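Local structure of fluvirucin B1 DH domain from module 1 (Actinomadura vulgaris, 6OBV) at residues Thr62-Leu66 with Tyr223-Pro227; Glu99-Ala105 with Thr144-Thr150; Asn184-Gly188 with Glu244-Leu248; Gln194-Arg198 with Ala208-Leu212; Val255-Ala259 with Pro288-Ile292. The protein probably dehydrates the beta-hydroxyacyl intermediate formed by module 1 of the fluvirucin B1 polyketide synthase, giving an alpha,beta-unsaturated chain. All blocks are in the same frame, centred on the assembly; numbering follows the deposited sequence.

Contact 1 of 5, residues Thr62-Leu66 with Tyr223-Pro227; sequences THPWL and YGIHP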
# COMPACT_ATOMS: atom_id res chain seq x y z
N THR A 62 11.99 -12.36 -13.56
CA THR A 62 12.57 -11.05 -13.29
C THR A 62 13.75 -11.12 -12.34
O THR A 62 14.59 -10.21 -12.33
CB THR A 62 11.50 -10.13 -12.69
OG1 THR A 62 10.90 -10.78 -11.57
CG2 THR A 62 10.42 -9.79 -13.74
N HIS A 63 13.82 -12.18 -11.55
CA HIS A 63 14.89 -12.44 -10.58
C HIS A 63 15.41 -13.85 -10.82
O HIS A 63 15.09 -14.78 -10.07
CB HIS A 63 14.35 -12.27 -9.15
CG HIS A 63 13.82 -10.90 -8.86
ND1 HIS A 63 12.61 -10.44 -9.33
CD2 HIS A 63 14.36 -9.87 -8.15
CE1 HIS A 63 12.42 -9.20 -8.92
NE2 HIS A 63 13.46 -8.83 -8.20
N PRO A 64 16.21 -14.05 -11.87
CA PRO A 64 16.60 -15.42 -12.24
C PRO A 64 17.44 -16.12 -11.18
O PRO A 64 17.53 -17.36 -11.19
CB PRO A 64 17.39 -15.23 -13.54
CG PRO A 64 17.84 -13.79 -13.51
CD PRO A 64 16.76 -13.04 -12.79
N TRP A 65 18.07 -15.38 -10.27
CA TRP A 65 18.85 -16.02 -9.22
C TRP A 65 17.96 -16.82 -8.26
O TRP A 65 18.47 -17.74 -7.59
CB TRP A 65 19.66 -14.97 -8.46
CG TRP A 65 18.83 -13.82 -7.90
CD1 TRP A 65 18.58 -12.63 -8.51
CD2 TRP A 65 18.18 -13.76 -6.61
NE1 TRP A 65 17.80 -11.83 -7.69
CE2 TRP A 65 17.56 -12.50 -6.52
CE3 TRP A 65 18.08 -14.65 -5.53
CZ2 TRP A 65 16.82 -12.11 -5.39
CZ3 TRP A 65 17.35 -14.25 -4.40
CH2 TRP A 65 16.73 -13.00 -4.35
N LEU A 66 16.67 -16.51 -8.19
CA LEU A 66 15.74 -17.29 -7.36
C LEU A 66 15.85 -18.78 -7.63
O LEU A 66 15.82 -19.59 -6.70
CB LEU A 66 14.30 -16.85 -7.61
CG LEU A 66 13.84 -15.52 -7.02
CD1 LEU A 66 12.49 -15.19 -7.64
CD2 LEU A 66 13.76 -15.60 -5.51
N TYR A 223 20.77 -3.47 -4.93
CA TYR A 223 20.49 -4.10 -3.65
C TYR A 223 21.25 -3.38 -2.54
O TYR A 223 22.28 -2.75 -2.78
CB TYR A 223 20.86 -5.58 -3.69
CG TYR A 223 19.90 -6.41 -4.53
CD1 TYR A 223 18.70 -6.89 -3.99
CD2 TYR A 223 20.18 -6.72 -5.85
CE1 TYR A 223 17.81 -7.64 -4.74
CE2 TYR A 223 19.30 -7.48 -6.61
CZ TYR A 223 18.12 -7.94 -6.04
OH TYR A 223 17.24 -8.68 -6.80
N GLY A 224 20.70 -3.46 -1.33
CA GLY A 224 21.48 -3.17 -0.15
C GLY A 224 22.69 -4.09 -0.10
O GLY A 224 23.83 -3.64 -0.07
N ILE A 225 22.43 -5.40 -0.11
CA ILE A 225 23.44 -6.41 -0.43
C ILE A 225 22.72 -7.55 -1.14
O ILE A 225 21.72 -8.07 -0.63
CB ILE A 225 24.23 -6.89 0.81
CG1 ILE A 225 25.41 -7.76 0.33
CG2 ILE A 225 23.30 -7.62 1.81
CD1 ILE A 225 26.51 -8.09 1.35
N HIS A 226 23.18 -7.90 -2.35
CA HIS A 226 22.50 -8.92 -3.13
C HIS A 226 22.24 -10.15 -2.26
O HIS A 226 23.18 -10.65 -1.62
CB HIS A 226 23.31 -9.31 -4.37
CG HIS A 226 22.51 -10.04 -5.42
ND1 HIS A 226 21.83 -11.21 -5.16
CD2 HIS A 226 22.27 -9.74 -6.71
CE1 HIS A 226 21.21 -11.61 -6.25
NE2 HIS A 226 21.45 -10.74 -7.21
N PRO A 227 21.00 -10.62 -2.15
CA PRO A 227 20.73 -11.81 -1.32
C PRO A 227 21.61 -13.00 -1.67
O PRO A 227 21.94 -13.79 -0.78
CB PRO A 227 19.24 -12.08 -1.59
CG PRO A 227 18.67 -10.72 -1.90
CD PRO A 227 19.76 -9.98 -2.64
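Trp-65 lays its indole against Tyr-223, His-226 and Pro-227. Its CB points toward 223-227, and CG lies between the backbone N and the carbonyl carbon (chi1 55°), which swings the ring system across the gap. The pyrrole part comes first: Trp-65 CG and CD1 both lie 3.6 Å from His-226 CE1, whose imidazole presents its edge to one face of the indole in a T-shaped stack with planes at 69°. Trp-65 NE1 then gives a weak, bent hydrogen bond to Tyr-223 OH (3.3 Å). Further out Trp-65 CZ2 passes Tyr-223 OH at 3.7 Å, and at the far end of the benzo ring Trp-65 CH2 rests 3.8 Å from Pro-227 CB. His-63 brings the edge of its ring to the phenol as well, with CD2 3.4 Å from Tyr-223 OH.

The imidazole of His-226 is fixed from two sides, NE2 bonding to Glu-219 and ND1 capping Ala-228 N at the start of helix 227-232; in related dehydratases the helix after such a His-Pro pair carries the catalytic aspartate. Glu-216 of helix 214-218 packs on Trp-65 and His-226, while Glu-84 of helix 79-92 touches Tyr-223 and Pro-227, and 62-66 leads on to strand 69-71.

Contact 2 of 5, residues Glu99-Ala105 with Thr144-Thr150; sequences EELTLEA and TRHAAGT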
# COMPACT_ATOMS: atom_id res chain seq x y z
N GLU A 99 17.61 -5.02 14.31
CA GLU A 99 17.96 -5.48 15.64
C GLU A 99 17.73 -6.99 15.78
O GLU A 99 18.54 -7.69 16.39
CB GLU A 99 17.14 -4.70 16.67
CG GLU A 99 17.18 -5.21 18.10
CD GLU A 99 16.34 -4.35 19.02
OE1 GLU A 99 16.77 -3.23 19.35
OE2 GLU A 99 15.23 -4.77 19.40
N GLU A 100 16.66 -7.49 15.20
CA GLU A 100 16.31 -8.90 15.33
C GLU A 100 15.42 -9.26 14.15
O GLU A 100 14.58 -8.46 13.73
CB GLU A 100 15.61 -9.15 16.67
CG GLU A 100 15.47 -10.61 17.07
CD GLU A 100 14.26 -11.26 16.44
OE1 GLU A 100 14.32 -12.48 16.17
OE2 GLU A 100 13.26 -10.54 16.22
N LEU A 101 15.62 -10.45 13.57
CA LEU A 101 14.65 -11.00 12.62
C LEU A 101 14.63 -12.52 12.76
O LEU A 101 15.68 -13.17 12.76
CB LEU A 101 15.00 -10.60 11.18
CG LEU A 101 14.04 -10.89 10.02
CD1 LEU A 101 12.97 -9.82 9.92
CD2 LEU A 101 14.79 -10.94 8.71
N THR A 102 13.43 -13.09 12.93
CA THR A 102 13.25 -14.54 12.96
C THR A 102 12.54 -14.96 11.68
O THR A 102 11.56 -14.33 11.28
CB THR A 102 12.45 -15.00 14.18
OG1 THR A 102 13.02 -14.48 15.38
CG2 THR A 102 12.45 -16.52 14.29
N LEU A 103 13.07 -16.01 11.03
CA LEU A 103 12.36 -16.61 9.90
C LEU A 103 11.33 -17.58 10.45
O LEU A 103 11.64 -18.46 11.26
CB LEU A 103 13.33 -17.32 8.96
CG LEU A 103 14.35 -16.48 8.15
CD1 LEU A 103 13.80 -15.09 7.68
CD2 LEU A 103 15.68 -16.34 8.86
N GLU A 104 10.07 -17.40 10.05
CA GLU A 104 8.98 -18.18 10.61
C GLU A 104 8.54 -19.32 9.70
O GLU A 104 8.43 -20.46 10.15
CB GLU A 104 7.79 -17.26 10.91
CG GLU A 104 8.20 -15.98 11.59
CD GLU A 104 7.04 -15.29 12.23
OE1 GLU A 104 5.91 -15.48 11.74
OE2 GLU A 104 7.24 -14.57 13.23
N ALA A 105 8.27 -19.02 8.43
CA ALA A 105 7.78 -20.00 7.49
C ALA A 105 8.61 -19.89 6.22
O ALA A 105 8.77 -18.78 5.68
CB ALA A 105 6.27 -19.81 7.18
N THR A 144 1.05 -15.31 3.79
CA THR A 144 1.78 -16.04 4.82
C THR A 144 2.86 -15.12 5.35
O THR A 144 3.58 -14.49 4.57
CB THR A 144 2.39 -17.32 4.25
OG1 THR A 144 1.35 -18.15 3.76
CG2 THR A 144 3.20 -18.09 5.33
N ARG A 145 2.98 -15.04 6.68
CA ARG A 145 4.08 -14.32 7.28
C ARG A 145 5.33 -15.19 7.30
O ARG A 145 5.31 -16.31 7.79
CB ARG A 145 3.71 -13.88 8.70
CG ARG A 145 4.58 -12.72 9.18
CD ARG A 145 4.19 -12.22 10.54
NE ARG A 145 4.34 -13.22 11.58
CZ ARG A 145 4.21 -12.97 12.88
NH1 ARG A 145 3.93 -11.74 13.30
NH2 ARG A 145 4.36 -13.95 13.76
N HIS A 146 6.42 -14.66 6.73
CA HIS A 146 7.66 -15.42 6.62
C HIS A 146 8.76 -14.94 7.55
O HIS A 146 9.72 -15.68 7.78
CB HIS A 146 8.17 -15.37 5.17
CG HIS A 146 7.28 -16.08 4.19
ND1 HIS A 146 7.19 -17.45 4.13
CD2 HIS A 146 6.42 -15.60 3.25
CE1 HIS A 146 6.32 -17.79 3.20
NE2 HIS A 146 5.84 -16.69 2.65
N ALA A 147 8.64 -13.74 8.10
CA ALA A 147 9.73 -13.12 8.84
C ALA A 147 9.12 -12.04 9.71
O ALA A 147 8.21 -11.33 9.28
CB ALA A 147 10.79 -12.53 7.90
N ALA A 148 9.61 -11.93 10.93
CA ALA A 148 9.14 -10.89 11.84
C ALA A 148 10.30 -10.48 12.71
O ALA A 148 11.09 -11.33 13.13
CB ALA A 148 7.97 -11.37 12.71
N GLY A 149 10.41 -9.19 12.97
CA GLY A 149 11.45 -8.75 13.88
C GLY A 149 11.34 -7.31 14.31
O GLY A 149 10.24 -6.79 14.46
N THR A 150 12.50 -6.66 14.49
CA THR A 150 12.55 -5.31 15.05
C THR A 150 13.67 -4.52 14.40
O THR A 150 14.81 -4.99 14.30
CB THR A 150 12.75 -5.37 16.56
OG1 THR A 150 11.61 -5.99 17.16
CG2 THR A 150 12.90 -3.97 17.12
O HOH W 1 10.98 -11.95 15.78
O HOH W 2 11.14 -17.70 6.40
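A classic beta bulge, in which Glu-99 and Glu-100 both face Thr-150, opens the antiparallel pairing of strands 97-103 and 144-152. Thr-150 O takes Glu-100 N at 3.2 Å and a weak, bent bond from Glu-99 N. Glu-100/Thr-150, within the bulge, and Thr-102/Ala-148, beyond it, are hydrogen-bonded pairs, with an almost straight bond from Thr-102 N to Ala-148 O (176°). At the non-hydrogen-bonded pair Leu-101/Gly-149 the chains close to 4.1 Å between CA atoms, and Gly-149 CA makes a C-H...O contact with Glu-100 O.

Leu-101, Leu-103 and Ala-147 share one face; Leu-103 CD1 meets Ala-147 CB at 4.0 Å. Helix 79-92 packs on this side through Ala-86 and Phe-82, the sheet-round-helix plan of a hotdog fold. On the other face, with Glu-100, Thr-102 and Ala-148, Thr-102 OG1 donates to the syn lone pair of Glu-100 OE1, and a water bridges Glu-100 OE2, Thr-102 OG1 and Ala-148 O.

Just past strand 97-103, Glu-104 forms a salt bridge with Arg-145 of the partner strand, Arg-145 NE to Glu-104 OE1 at 2.8 Å. Their flat groups are turned 75° apart, and NE meets OE1 from above the carboxylate plane. Glu-104 OE2 lies over a guanidinium face and 3.3 Å from Ala-148 CB. With CG anti to its carbonyl carbon (chi1 -67°), His-146 turns its ring to bond ND1 to Ala-105 O at 2.6 Å. That oxygen lies in the imidazole plane, while ND1 approaches from above the carbonyl plane. A second water joins Ala-105 O to His-146 O.

Contact 3 of 5, residues Asn184-Gly188 with Glu244-Leu248; sequences NTGYG and EGVAL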
# COMPACT_ATOMS: atom_id res chain seq x y z
N ASN A 184 25.98 -32.96 -1.93
CA ASN A 184 25.78 -34.30 -1.38
C ASN A 184 25.16 -34.26 0.00
O ASN A 184 24.44 -35.19 0.38
CB ASN A 184 27.10 -35.06 -1.34
CG ASN A 184 27.44 -35.67 -2.65
OD1 ASN A 184 26.65 -36.44 -3.20
ND2 ASN A 184 28.60 -35.33 -3.18
N THR A 185 25.45 -33.22 0.78
CA THR A 185 24.81 -33.06 2.08
C THR A 185 23.32 -32.82 1.93
O THR A 185 22.51 -33.29 2.73
CB THR A 185 25.47 -31.90 2.85
OG1 THR A 185 26.88 -32.13 2.98
CG2 THR A 185 24.86 -31.72 4.23
N GLY A 186 22.92 -32.10 0.89
CA GLY A 186 21.52 -31.86 0.64
C GLY A 186 21.23 -30.48 0.09
O GLY A 186 20.15 -30.25 -0.46
N TYR A 187 22.19 -29.56 0.21
CA TYR A 187 21.97 -28.18 -0.20
C TYR A 187 21.79 -28.07 -1.70
O TYR A 187 22.42 -28.79 -2.48
CB TYR A 187 23.13 -27.29 0.24
CG TYR A 187 23.23 -27.08 1.74
CD1 TYR A 187 22.51 -26.08 2.38
CD2 TYR A 187 24.07 -27.88 2.51
CE1 TYR A 187 22.61 -25.89 3.76
CE2 TYR A 187 24.17 -27.71 3.88
CZ TYR A 187 23.44 -26.72 4.50
OH TYR A 187 23.57 -26.57 5.86
N GLY A 188 20.92 -27.15 -2.11
CA GLY A 188 20.71 -26.86 -3.51
C GLY A 188 21.18 -25.46 -3.83
O GLY A 188 20.42 -24.49 -3.72
N GLU A 244 26.82 -32.64 9.68
CA GLU A 244 25.89 -33.50 8.97
C GLU A 244 24.55 -32.78 8.83
O GLU A 244 24.07 -32.15 9.78
CB GLU A 244 25.71 -34.82 9.72
CG GLU A 244 27.02 -35.45 10.19
CD GLU A 244 27.75 -36.16 9.07
OE1 GLU A 244 27.08 -36.57 8.10
OE2 GLU A 244 28.99 -36.32 9.17
N GLY A 245 23.97 -32.84 7.64
CA GLY A 245 22.62 -32.37 7.44
C GLY A 245 22.54 -30.93 6.96
O GLY A 245 23.49 -30.15 7.07
N VAL A 246 21.38 -30.59 6.43
CA VAL A 246 21.11 -29.25 5.92
C VAL A 246 20.60 -28.38 7.06
O VAL A 246 19.78 -28.82 7.87
CB VAL A 246 20.09 -29.32 4.76
CG1 VAL A 246 19.71 -27.92 4.30
CG2 VAL A 246 20.64 -30.16 3.62
N ALA A 247 21.11 -27.15 7.14
CA ALA A 247 20.60 -26.18 8.09
C ALA A 247 20.43 -24.86 7.37
O ALA A 247 21.25 -24.52 6.51
CB ALA A 247 21.53 -26.00 9.31
N LEU A 248 19.36 -24.13 7.69
CA LEU A 248 19.10 -22.84 7.07
C LEU A 248 19.08 -21.74 8.12
O LEU A 248 18.75 -22.00 9.28
CB LEU A 248 17.75 -22.83 6.33
CG LEU A 248 17.54 -23.89 5.25
CD1 LEU A 248 16.11 -23.82 4.72
CD2 LEU A 248 18.55 -23.70 4.14
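Tyr-187 and Val-246 meet where helix 178-185 gives way to strand 187-189 and where a loop enters strand 247-257, on the surface of the second half of what is evidently a double-hotdog fold. Gly-186 makes the turn between helix and strand, leaving helical geometry with a positive phi of 144°. Gly-245 likewise has a positive phi, just before Val-246.

In the apolar packing, Val-246 sends its two methyls to different partners. CG1, anti to the backbone N, sits over one face of the Tyr-187 ring in a CH-pi contact, 4.0 Å from the ring centroid. It lies toward the rim, where Tyr-187 CE1 is 3.6 Å from Val-246 CG1. Val-246 CG2 instead presses on the bare backbone of Gly-186, 3.5 Å from Gly-186 CA. The side chains of Tyr-187 and Val-246 run past one another in opposite directions, which brings the phenol to the chain beyond Val-246. Tyr-187 also meets the ring of Tyr-189 with the two planes nearly parallel.

A methyl-to-carbonyl contact marks the outer margin: Thr-185 CG2 lies 3.5 Å from Gly-245 O, while OG1 of the same threonine turns back to bond Ala-181 O within the helix.

As for hydrogen bonding, Ala-247 N donates to Tyr-187 OH at 2.8 Å and 161°, so the phenol oxygen satisfies the amide at the very start of strand 247-257. The carbonyl of the same alanine stands at the ring edge, in its plane, with Ala-247 O 3.4 Å from Tyr-187 CE1.

Contact 4 of 5, residues Gln194-Arg198 with Ala208-Leu212; sequences QGLKR and AEVEL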
# COMPACT_ATOMS: atom_id res chain seq x y z
N GLN A 194 26.78 -19.98 -5.81
CA GLN A 194 28.09 -20.60 -5.59
C GLN A 194 29.20 -19.57 -5.50
O GLN A 194 30.25 -19.72 -6.12
CB GLN A 194 28.37 -21.61 -6.69
CG GLN A 194 27.44 -22.83 -6.67
CD GLN A 194 27.58 -23.69 -7.91
OE1 GLN A 194 28.50 -23.52 -8.70
NE2 GLN A 194 26.64 -24.62 -8.09
N GLY A 195 29.00 -18.53 -4.68
CA GLY A 195 29.92 -17.40 -4.64
C GLY A 195 31.19 -17.58 -3.82
O GLY A 195 32.05 -16.71 -3.88
N LEU A 196 31.32 -18.64 -3.04
CA LEU A 196 32.52 -18.81 -2.23
C LEU A 196 33.70 -19.19 -3.12
O LEU A 196 33.65 -20.21 -3.81
CB LEU A 196 32.30 -19.88 -1.16
CG LEU A 196 33.54 -20.30 -0.36
CD1 LEU A 196 34.07 -19.13 0.43
CD2 LEU A 196 33.24 -21.50 0.55
N LYS A 197 34.74 -18.36 -3.12
CA LYS A 197 35.88 -18.58 -4.00
C LYS A 197 37.14 -19.02 -3.27
O LYS A 197 37.82 -19.95 -3.72
CB LYS A 197 36.18 -17.30 -4.80
CG LYS A 197 35.01 -16.78 -5.64
CD LYS A 197 34.51 -17.81 -6.65
CE LYS A 197 33.18 -17.41 -7.28
NZ LYS A 197 32.47 -18.56 -7.90
N ARG A 198 37.47 -18.38 -2.15
CA ARG A 198 38.66 -18.67 -1.37
C ARG A 198 38.32 -18.60 0.10
O ARG A 198 37.45 -17.82 0.52
CB ARG A 198 39.81 -17.69 -1.68
CG ARG A 198 40.53 -17.97 -2.97
CD ARG A 198 41.13 -16.69 -3.53
NE ARG A 198 40.13 -15.63 -3.57
CZ ARG A 198 39.42 -15.29 -4.65
NH1 ARG A 198 39.62 -15.92 -5.82
NH2 ARG A 198 38.51 -14.32 -4.56
N ALA A 208 36.83 -15.63 4.31
CA ALA A 208 36.35 -16.02 2.99
C ALA A 208 36.39 -14.83 2.06
O ALA A 208 36.31 -13.67 2.49
CB ALA A 208 34.92 -16.59 3.04
N GLU A 209 36.54 -15.12 0.78
CA GLU A 209 36.25 -14.16 -0.27
C GLU A 209 35.14 -14.75 -1.13
O GLU A 209 35.20 -15.93 -1.50
CB GLU A 209 37.48 -13.85 -1.10
CG GLU A 209 38.60 -13.24 -0.31
CD GLU A 209 39.81 -12.89 -1.16
OE1 GLU A 209 39.84 -13.27 -2.35
OE2 GLU A 209 40.73 -12.23 -0.63
N VAL A 210 34.13 -13.93 -1.42
CA VAL A 210 32.90 -14.35 -2.08
C VAL A 210 32.59 -13.34 -3.18
O VAL A 210 32.67 -12.13 -2.95
CB VAL A 210 31.73 -14.42 -1.07
CG1 VAL A 210 30.52 -15.02 -1.73
CG2 VAL A 210 32.13 -15.20 0.15
N GLU A 211 32.24 -13.84 -4.37
CA GLU A 211 31.99 -12.98 -5.53
C GLU A 211 30.74 -13.44 -6.27
O GLU A 211 30.53 -14.65 -6.46
CB GLU A 211 33.16 -12.99 -6.52
CG GLU A 211 34.57 -12.88 -5.92
CD GLU A 211 35.66 -13.39 -6.85
OE1 GLU A 211 35.40 -13.55 -8.06
OE2 GLU A 211 36.79 -13.63 -6.38
N LEU A 212 29.92 -12.49 -6.72
CA LEU A 212 28.76 -12.82 -7.54
C LEU A 212 29.19 -13.22 -8.94
O LEU A 212 30.20 -12.75 -9.47
CB LEU A 212 27.82 -11.62 -7.65
CG LEU A 212 27.16 -11.12 -6.38
CD1 LEU A 212 26.37 -9.86 -6.69
CD2 LEU A 212 26.25 -12.20 -5.85
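The guanidinium of Arg-198 takes Glu-209 and Glu-211 at its edge, while Lys-197 CB lies over one face, 3.6 Å above the plane and toward the rim. These side chains project from the beta hairpin of strands 196-202 and 205-211, and form a salt-bridge network on it. Glu-211 is held by one bond: its carboxylate is turned 29° from the guanidinium, nearly coplanar, and Arg-198 NH2 reaches Glu-211 OE2 at 2.6 Å, in the guanidinium plane and nearly along the C-O axis of that oxygen. Glu-209 is set quite differently, its carboxylate 71° away. Arg-198 NE meets Glu-209 OE1 at 2.7 Å from above the carboxylate plane, and NH2 adds a weak bond to the same oxygen. The bend of the arginine at chi3 (-50°) turns the group back toward the carboxylates of Glu-209 and Glu-211, and Trp-165 NE1 bonds the other oxygen of Glu-209.

A classic bulge shifts the strands by one residue: Lys-197 and Arg-198 both face Glu-209, whose O accepts Lys-197 N at 3.0 Å and, weakly, Arg-198 N. Lys-197 itself lays CG against Glu-211 CD at 3.7 Å, crossing it nearly at a right angle, and curls its amino group back to Gln-194 O.

On the buried face Leu-196 CD1 meets Ala-208 CB at 3.7 Å, with Ala-236 beside both and helix 227-232 behind Val-210. Packing is close at Gly-195, whose O bonds Glu-211 N and lies 3.1 Å from Val-210 CG1.

Contact 5 of 5, residues Val255-Ala259 with Pro288-Ile292; sequences VELLA and PVAGI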
# COMPACT_ATOMS: atom_id res chain seq x y z
N VAL A 255 21.96 -6.74 12.66
CA VAL A 255 22.35 -6.70 11.25
C VAL A 255 22.42 -5.24 10.84
O VAL A 255 21.41 -4.54 10.82
CB VAL A 255 21.38 -7.49 10.37
CG1 VAL A 255 21.82 -7.43 8.90
CG2 VAL A 255 21.32 -8.93 10.82
N GLU A 256 23.63 -4.78 10.55
CA GLU A 256 23.85 -3.44 10.02
C GLU A 256 24.44 -3.55 8.62
O GLU A 256 25.47 -4.19 8.42
CB GLU A 256 24.80 -2.63 10.89
CG GLU A 256 24.12 -1.80 11.94
CD GLU A 256 25.11 -1.16 12.87
OE1 GLU A 256 25.59 -1.85 13.78
OE2 GLU A 256 25.39 0.04 12.68
N LEU A 257 23.80 -2.87 7.68
CA LEU A 257 24.37 -2.67 6.37
C LEU A 257 25.09 -1.32 6.36
O LEU A 257 24.47 -0.27 6.52
CB LEU A 257 23.29 -2.76 5.31
CG LEU A 257 23.83 -2.74 3.90
CD1 LEU A 257 24.53 -4.05 3.64
CD2 LEU A 257 22.65 -2.55 3.01
N LEU A 258 26.42 -1.36 6.21
CA LEU A 258 27.23 -0.15 6.27
C LEU A 258 27.61 0.41 4.90
O LEU A 258 27.98 1.58 4.82
CB LEU A 258 28.51 -0.43 7.07
CG LEU A 258 28.31 -1.08 8.44
CD1 LEU A 258 29.63 -1.28 9.14
CD2 LEU A 258 27.38 -0.22 9.29
N ALA A 259 27.53 -0.39 3.83
CA ALA A 259 27.86 0.06 2.48
C ALA A 259 27.05 -0.77 1.50
O ALA A 259 27.05 -2.00 1.59
CB ALA A 259 29.36 -0.08 2.19
N PRO A 288 34.25 -1.32 5.57
CA PRO A 288 33.07 -2.03 6.08
C PRO A 288 31.97 -2.15 5.04
O PRO A 288 31.76 -1.27 4.21
CB PRO A 288 32.61 -1.16 7.26
CG PRO A 288 33.81 -0.29 7.61
CD PRO A 288 34.53 -0.07 6.32
N VAL A 289 31.27 -3.28 5.07
CA VAL A 289 30.11 -3.51 4.22
C VAL A 289 28.88 -3.88 5.05
O VAL A 289 27.82 -3.27 4.91
CB VAL A 289 30.39 -4.60 3.15
CG1 VAL A 289 29.10 -4.97 2.43
CG2 VAL A 289 31.41 -4.10 2.14
N ALA A 290 29.01 -4.88 5.92
CA ALA A 290 27.91 -5.27 6.77
C ALA A 290 28.48 -5.95 8.00
O ALA A 290 29.60 -6.48 7.98
CB ALA A 290 26.92 -6.20 6.06
N GLY A 291 27.70 -5.92 9.07
CA GLY A 291 28.02 -6.67 10.27
C GLY A 291 26.79 -7.42 10.70
O GLY A 291 25.68 -6.89 10.66
N ILE A 292 26.98 -8.67 11.08
CA ILE A 292 25.91 -9.48 11.67
C ILE A 292 26.40 -9.92 13.04
O ILE A 292 27.38 -10.67 13.15
CB ILE A 292 25.55 -10.69 10.80
CG1 ILE A 292 24.91 -10.23 9.49
CG2 ILE A 292 24.61 -11.60 11.56
CD1 ILE A 292 25.49 -10.92 8.27
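Val-255 and Ile-292 lie side by side at the apolar centre, pointing the same way, with Val-255 CG2 4.0 Å from Ile-292 CG1. Next along this face Leu-257 extends CD1 to Ala-290 CB, also at 4.0 Å; having CG anti to the backbone N (chi1 -172°) brings that methyl to 3.6 Å from Val-289 O as well. Ile-225 touches the same leucine. Toward the strand end Leu-258 CD1 packs on Pro-288 CB at 3.5 Å, the two side chains crossing nearly at a right angle, and Ala-259 CB sits against Pro-288 O.

The backbones supply the polar part. Glu-256 and Gly-291 form a hydrogen-bonded pair with reciprocal 2.9 Å bonds between Glu-256 N and Gly-291 O and between Gly-291 N and Glu-256 O. Beyond it Val-289 O is gripped twice from one face of its plane, by Leu-258 N at 2.7 Å and by Ala-259 N at 3.1 Å. At the outer margin Glu-256 leads its carboxylate away, to Ser-156 N.

Val-289 and Ala-290 both face Ile-281 of strand 277-282, a classic beta bulge. Strand 247-257 lies between 97-103 and 288-299, consistent with the continuous sheet joining the two halves of a double-hotdog dehydratase.

Contact 1 is the wholly buried one, an aromatic cluster between two loops near the centre of the chain; contact 3 lies at the surface and centres on a phenol and a valine beside two glycines. Contacts 2, 4 and 5 are partly buried antiparallel strand pairs, each with a bulge nearby, but their polar margins differ: waters and a salt bridge in contact 2, a charged network in contact 4, chiefly backbone bonds in contact 5. Contacts 3 and 5 use strand 247-257 at its two ends, about 27 Å apart between centres, and contact 2 holds its neighbour, strand 97-103. Segment 223-227 touches two other contacts: His-226 packs on Leu-212 of contact 4, and Gly-224 and Ile-225 on Leu-257 of contact 5.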